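Local coordinates for DUF2235 domain-containing protein (Pseudomonas aeruginosa, PDB 4O5P) that is a type VI secretion phospholipase effector, Tle1, that probably hydrolyses membrane phospholipids through an alpha/beta-hydrolase-type catalytic domain, at residues V171-T183 and L192-E204. Numbering follows the deposited sequence.
Sequences VQGLVEEMSTNWT and LENGEKKRRAALE
Lys198 meets Ser179 across an antiparallel helical hairpin, a worked example of how a lysine can cap the carbonyl just beyond a helix end. The axes of segments 171-178 and 195-204 approach to 8.6 Å at 150°; the connection carries the short strands 184-185 and 189-190, and helices 139-162 and 238-254 pack against the pair.

The polar contacts gather where helix 168-178 ends. Lys198 NZ donates to Ser179 O at 2.8 Å, approaching 20° out of the carbonyl plane, and forms an unusually short salt bridge with Glu193 OE1, met on its syn side but 28° out of the carboxylate plane. The lysine chain bends at chi3 (68°), which turns its amine back over the helix end, where the helix dipole would probably favour a positive charge. A water joins Glu177 O to Lys198 O.

Apolar packing takes over farther along helix 195-219. Ala202 CB presses on Met178 CG, tight at 3.5 Å, and the side chains of selenomethionine Met178 and Leu203 cross at about a right angle, CE touching CD2 at 3.9 Å.

At the start of that helix, Thr180 CG2 rests on Gly195 CA, while Thr180 OG1 bonds to Glu143 of helix 139-162. Arg199 is held by Glu252 and Trp249 of helix 238-254; at its guanidinium edge, in plane, a water accepts from NH1 and donates to Met178 O at 2.8 Å.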
loop_
_atom_site.group_PDB
_atom_site.type_symbol
_atom_site.label_atom_id
_atom_site.label_comp_id
_atom_site.label_asym_id
_atom_site.label_seq_id
_atom_site.Cartn_x
_atom_site.Cartn_y
_atom_site.Cartn_z
ATOM N N VAL A 171 16.402 -12.367 -13.926
ATOM C CA VAL A 171 15.294 -11.874 -13.112
ATOM C C VAL A 171 14.576 -10.781 -13.919
ATOM O O VAL A 171 13.367 -10.877 -14.171
ATOM C CB VAL A 171 15.761 -11.316 -11.746
ATOM C CG1 VAL A 171 14.639 -10.550 -11.069
ATOM C CG2 VAL A 171 16.247 -12.432 -10.837
ATOM N N GLN A 172 15.339 -9.770 -14.348
ATOM C CA GLN A 172 14.807 -8.677 -15.175
ATOM C C GLN A 172 13.979 -9.172 -16.358
ATOM O O GLN A 172 12.869 -8.678 -16.607
ATOM C CB GLN A 172 15.947 -7.812 -15.699
ATOM C CG GLN A 172 16.554 -6.896 -14.660
ATOM C CD GLN A 172 17.764 -6.173 -15.182
ATOM O OE1 GLN A 172 18.326 -6.555 -16.211
ATOM N NE2 GLN A 172 18.176 -5.115 -14.484
ATOM N N GLY A 173 14.518 -10.147 -17.085
ATOM C CA GLY A 173 13.816 -10.707 -18.230
ATOM C C GLY A 173 12.542 -11.454 -17.870
ATOM O O GLY A 173 11.572 -11.466 -18.635
ATOM N N LEU A 174 12.545 -12.096 -16.708
ATOM C CA LEU A 174 11.397 -12.879 -16.280
ATOM C C LEU A 174 10.273 -11.920 -15.951
ATOM O O LEU A 174 9.153 -12.075 -16.443
ATOM C CB LEU A 174 11.754 -13.737 -15.057
ATOM C CG LEU A 174 12.644 -14.941 -15.358
ATOM C CD1 LEU A 174 13.398 -15.368 -14.115
ATOM C CD2 LEU A 174 11.828 -16.099 -15.893
ATOM N N VAL A 175 10.601 -10.914 -15.144
ATOM C CA VAL A 175 9.640 -9.883 -14.767
ATOM C C VAL A 175 9.072 -9.221 -16.021
ATOM O O VAL A 175 7.875 -8.998 -16.100
ATOM C CB VAL A 175 10.273 -8.825 -13.833
ATOM C CG1 VAL A 175 9.321 -7.627 -13.622
ATOM C CG2 VAL A 175 10.648 -9.455 -12.500
ATOM N N GLU A 176 9.925 -8.934 -17.009
ATOM C CA GLU A 176 9.440 -8.345 -18.265
ATOM C C GLU A 176 8.496 -9.265 -19.044
ATOM O O GLU A 176 7.489 -8.807 -19.593
ATOM C CB GLU A 176 10.612 -7.973 -19.168
ATOM C CG GLU A 176 11.391 -6.742 -18.735
ATOM C CD GLU A 176 12.439 -6.372 -19.754
ATOM O OE1 GLU A 176 13.004 -7.295 -20.385
ATOM O OE2 GLU A 176 12.689 -5.166 -19.939
ATOM N N GLU A 177 8.848 -10.548 -19.114
ATOM C CA GLU A 177 8.028 -11.568 -19.781
ATOM C C GLU A 177 6.673 -11.791 -19.120
ATOM O O GLU A 177 5.703 -12.138 -19.800
ATOM C CB GLU A 177 8.773 -12.910 -19.831
ATOM C CG GLU A 177 9.967 -12.941 -20.780
ATOM C CD GLU A 177 10.741 -14.255 -20.699
ATOM O OE1 GLU A 177 10.119 -15.302 -20.396
ATOM O OE2 GLU A 177 11.971 -14.235 -20.925
HETATM N N MSE A 178 6.608 -11.626 -17.794
HETATM C CA MSE A 178 5.356 -11.841 -17.053
HETATM C C MSE A 178 4.415 -10.613 -17.093
HETATM O O MSE A 178 3.229 -10.731 -16.790
HETATM C CB MSE A 178 5.645 -12.245 -15.593
HETATM C CG MSE A 178 6.482 -13.524 -15.422
HETATM SE SE MSE A 178 7.595 -13.564 -13.798
HETATM C CE MSE A 178 6.241 -14.188 -12.538
ATOM N N SER A 179 4.939 -9.446 -17.476
ATOM C CA SER A 179 4.141 -8.199 -17.491
ATOM C C SER A 179 2.954 -8.271 -18.445
ATOM O O SER A 179 2.963 -9.039 -19.419
ATOM C CB SER A 179 5.018 -7.000 -17.889
ATOM O OG SER A 179 4.296 -5.774 -17.848
ATOM N N THR A 180 1.933 -7.462 -18.174
ATOM C CA THR A 180 0.811 -7.356 -19.095
ATOM C C THR A 180 0.955 -6.169 -20.049
ATOM O O THR A 180 0.091 -5.953 -20.900
ATOM C CB THR A 180 -0.544 -7.326 -18.364
ATOM O OG1 THR A 180 -0.473 -6.447 -17.231
ATOM C CG2 THR A 180 -0.884 -8.712 -17.877
ATOM N N ASN A 181 2.053 -5.420 -19.914
ATOM C CA ASN A 181 2.375 -4.317 -20.832
ATOM C C ASN A 181 1.249 -3.328 -21.136
ATOM O O ASN A 181 1.026 -2.995 -22.302
ATOM C CB ASN A 181 2.880 -4.868 -22.172
ATOM C CG ASN A 181 4.002 -5.858 -22.007
ATOM O OD1 ASN A 181 3.911 -6.988 -22.473
ATOM N ND2 ASN A 181 5.070 -5.439 -21.345
ATOM N N TRP A 182 0.533 -2.863 -20.119
ATOM C CA TRP A 182 -0.611 -1.993 -20.387
ATOM C C TRP A 182 -0.206 -0.715 -21.117
ATOM O O TRP A 182 0.704 -0.008 -20.685
ATOM C CB TRP A 182 -1.393 -1.648 -19.104
ATOM C CG TRP A 182 -2.414 -0.542 -19.301
ATOM C CD1 TRP A 182 -2.374 0.720 -18.765
ATOM C CD2 TRP A 182 -3.611 -0.598 -20.096
ATOM N NE1 TRP A 182 -3.474 1.446 -19.173
ATOM C CE2 TRP A 182 -4.246 0.665 -19.992
ATOM C CE3 TRP A 182 -4.209 -1.587 -20.884
ATOM C CZ2 TRP A 182 -5.446 0.961 -20.651
ATOM C CZ3 TRP A 182 -5.396 -1.291 -21.542
ATOM C CH2 TRP A 182 -6.005 -0.025 -21.419
ATOM N N THR A 183 -0.869 -0.456 -22.243
ATOM C CA THR A 183 -0.829 0.856 -22.885
ATOM C C THR A 183 -2.097 1.160 -23.693
ATOM O O THR A 183 -2.962 0.295 -23.889
ATOM C CB THR A 183 0.405 1.041 -23.803
ATOM O OG1 THR A 183 0.580 2.437 -24.077
ATOM C CG2 THR A 183 0.237 0.275 -25.124
ATOM N N LEU A 192 -4.441 -5.266 -24.214
ATOM C CA LEU A 192 -4.740 -6.153 -23.091
ATOM C C LEU A 192 -4.058 -7.515 -23.224
ATOM O O LEU A 192 -4.202 -8.206 -24.241
ATOM C CB LEU A 192 -6.252 -6.323 -22.924
ATOM C CG LEU A 192 -6.700 -6.921 -21.586
ATOM C CD1 LEU A 192 -6.200 -6.051 -20.432
ATOM C CD2 LEU A 192 -8.219 -7.076 -21.540
ATOM N N GLU A 193 -3.311 -7.893 -22.193
ATOM C CA GLU A 193 -2.690 -9.210 -22.157
ATOM C C GLU A 193 -3.163 -9.984 -20.916
ATOM O O GLU A 193 -3.516 -9.396 -19.894
ATOM C CB GLU A 193 -1.159 -9.103 -22.204
ATOM C CG GLU A 193 -0.589 -8.502 -23.499
ATOM C CD GLU A 193 0.936 -8.378 -23.478
ATOM O OE1 GLU A 193 1.553 -8.744 -22.457
ATOM O OE2 GLU A 193 1.524 -7.907 -24.478
ATOM N N ASN A 194 -3.186 -11.304 -21.029
ATOM C CA ASN A 194 -3.647 -12.171 -19.955
ATOM C C ASN A 194 -2.502 -12.483 -18.989
ATOM O O ASN A 194 -1.626 -13.304 -19.296
ATOM C CB ASN A 194 -4.218 -13.463 -20.557
ATOM C CG ASN A 194 -4.805 -14.396 -19.513
ATOM O OD1 ASN A 194 -4.228 -14.608 -18.454
ATOM N ND2 ASN A 194 -5.968 -14.954 -19.813
ATOM N N GLY A 195 -2.522 -11.831 -17.824
ATOM C CA GLY A 195 -1.481 -11.990 -16.822
ATOM C C GLY A 195 -1.211 -13.420 -16.380
ATOM O O GLY A 195 -0.052 -13.829 -16.271
ATOM N N GLU A 196 -2.274 -14.179 -16.134
ATOM C CA GLU A 196 -2.128 -15.563 -15.693
ATOM C C GLU A 196 -1.301 -16.358 -16.708
ATOM O O GLU A 196 -0.285 -16.994 -16.365
ATOM C CB GLU A 196 -3.509 -16.193 -15.490
ATOM C CG GLU A 196 -3.487 -17.488 -14.684
ATOM C CD GLU A 196 -4.879 -18.065 -14.427
ATOM O OE1 GLU A 196 -5.884 -17.429 -14.826
ATOM O OE2 GLU A 196 -4.962 -19.161 -13.826
ATOM N N LYS A 197 -1.715 -16.286 -17.969
ATOM C CA LYS A 197 -1.026 -17.011 -19.031
ATOM C C LYS A 197 0.435 -16.618 -19.128
ATOM O O LYS A 197 1.313 -17.486 -19.236
ATOM C CB LYS A 197 -1.711 -16.780 -20.379
ATOM C CG LYS A 197 -3.050 -17.470 -20.521
ATOM C CD LYS A 197 -3.640 -17.226 -21.911
ATOM C CE LYS A 197 -4.982 -17.953 -22.089
ATOM N NZ LYS A 197 -4.845 -19.440 -22.038
ATOM N N LYS A 198 0.698 -15.313 -19.093
ATOM C CA LYS A 198 2.062 -14.811 -19.246
ATOM C C LYS A 198 2.976 -15.226 -18.093
ATOM O O LYS A 198 4.130 -15.598 -18.315
ATOM C CB LYS A 198 2.066 -13.292 -19.428
ATOM C CG LYS A 198 1.358 -12.855 -20.702
ATOM C CD LYS A 198 1.786 -11.467 -21.123
ATOM C CE LYS A 198 3.225 -11.436 -21.585
ATOM N NZ LYS A 198 3.627 -10.051 -21.946
ATOM N N ARG A 199 2.456 -15.163 -16.868
ATOM C CA ARG A 199 3.215 -15.560 -15.683
ATOM C C ARG A 199 3.540 -17.061 -15.710
ATOM O O ARG A 199 4.694 -17.481 -15.459
ATOM C CB ARG A 199 2.424 -15.225 -14.408
ATOM C CG ARG A 199 2.209 -13.737 -14.188
ATOM C CD ARG A 199 1.634 -13.448 -12.814
ATOM N NE ARG A 199 0.236 -13.859 -12.654
ATOM C CZ ARG A 199 -0.822 -13.119 -13.003
ATOM N NH1 ARG A 199 -0.662 -11.926 -13.564
ATOM N NH2 ARG A 199 -2.050 -13.582 -12.803
ATOM N N ARG A 200 2.529 -17.874 -16.018
ATOM C CA ARG A 200 2.761 -19.326 -16.091
ATOM C C ARG A 200 3.775 -19.680 -17.169
ATOM O O ARG A 200 4.734 -20.413 -16.904
ATOM C CB ARG A 200 1.472 -20.103 -16.338
ATOM C CG ARG A 200 1.702 -21.610 -16.360
ATOM C CD ARG A 200 0.411 -22.382 -16.485
ATOM N NE ARG A 200 -0.462 -22.208 -15.326
ATOM C CZ ARG A 200 -0.299 -22.834 -14.159
ATOM N NH1 ARG A 200 0.717 -23.672 -13.976
ATOM N NH2 ARG A 200 -1.149 -22.617 -13.169
ATOM N N ALA A 201 3.559 -19.140 -18.373
ATOM C CA ALA A 201 4.469 -19.349 -19.496
ATOM C C ALA A 201 5.894 -18.977 -19.122
ATOM O O ALA A 201 6.819 -19.773 -19.307
ATOM C CB ALA A 201 4.013 -18.556 -20.730
ATOM N N ALA A 202 6.075 -17.778 -18.577
ATOM C CA ALA A 202 7.425 -17.337 -18.244
ATOM C C ALA A 202 8.083 -18.203 -17.174
ATOM O O ALA A 202 9.297 -18.392 -17.201
ATOM C CB ALA A 202 7.438 -15.876 -17.825
ATOM N N LEU A 203 7.297 -18.696 -16.213
ATOM C CA LEU A 203 7.887 -19.474 -15.113
ATOM C C LEU A 203 8.145 -20.938 -15.460
ATOM O O LEU A 203 8.954 -21.611 -14.804
ATOM C CB LEU A 203 6.998 -19.417 -13.873
ATOM C CG LEU A 203 6.927 -18.073 -13.144
ATOM C CD1 LEU A 203 6.192 -18.229 -11.826
ATOM C CD2 LEU A 203 8.316 -17.485 -12.942
ATOM N N GLU A 204 7.439 -21.441 -16.466
ATOM C CA GLU A 204 7.477 -22.874 -16.764
ATOM C C GLU A 204 8.844 -23.521 -17.032
ATOM O O GLU A 204 9.108 -24.604 -16.504
ATOM C CB GLU A 204 6.476 -23.233 -17.866
ATOM C CG GLU A 204 5.133 -23.711 -17.324
ATOM C CD GLU A 204 4.802 -25.113 -17.791
ATOM O OE1 GLU A 204 4.789 -25.347 -19.024
ATOM O OE2 GLU A 204 4.570 -25.983 -16.923
HETATM O O HOH W 1 5.920 -9.357 -22.102
HETATM O O HOH W 2 5.103 -14.939 -20.595
HETATM O O HOH W 3 1.712 -10.355 -14.518
HETATM O O HOH W 4 -2.726 -5.343 -20.682
#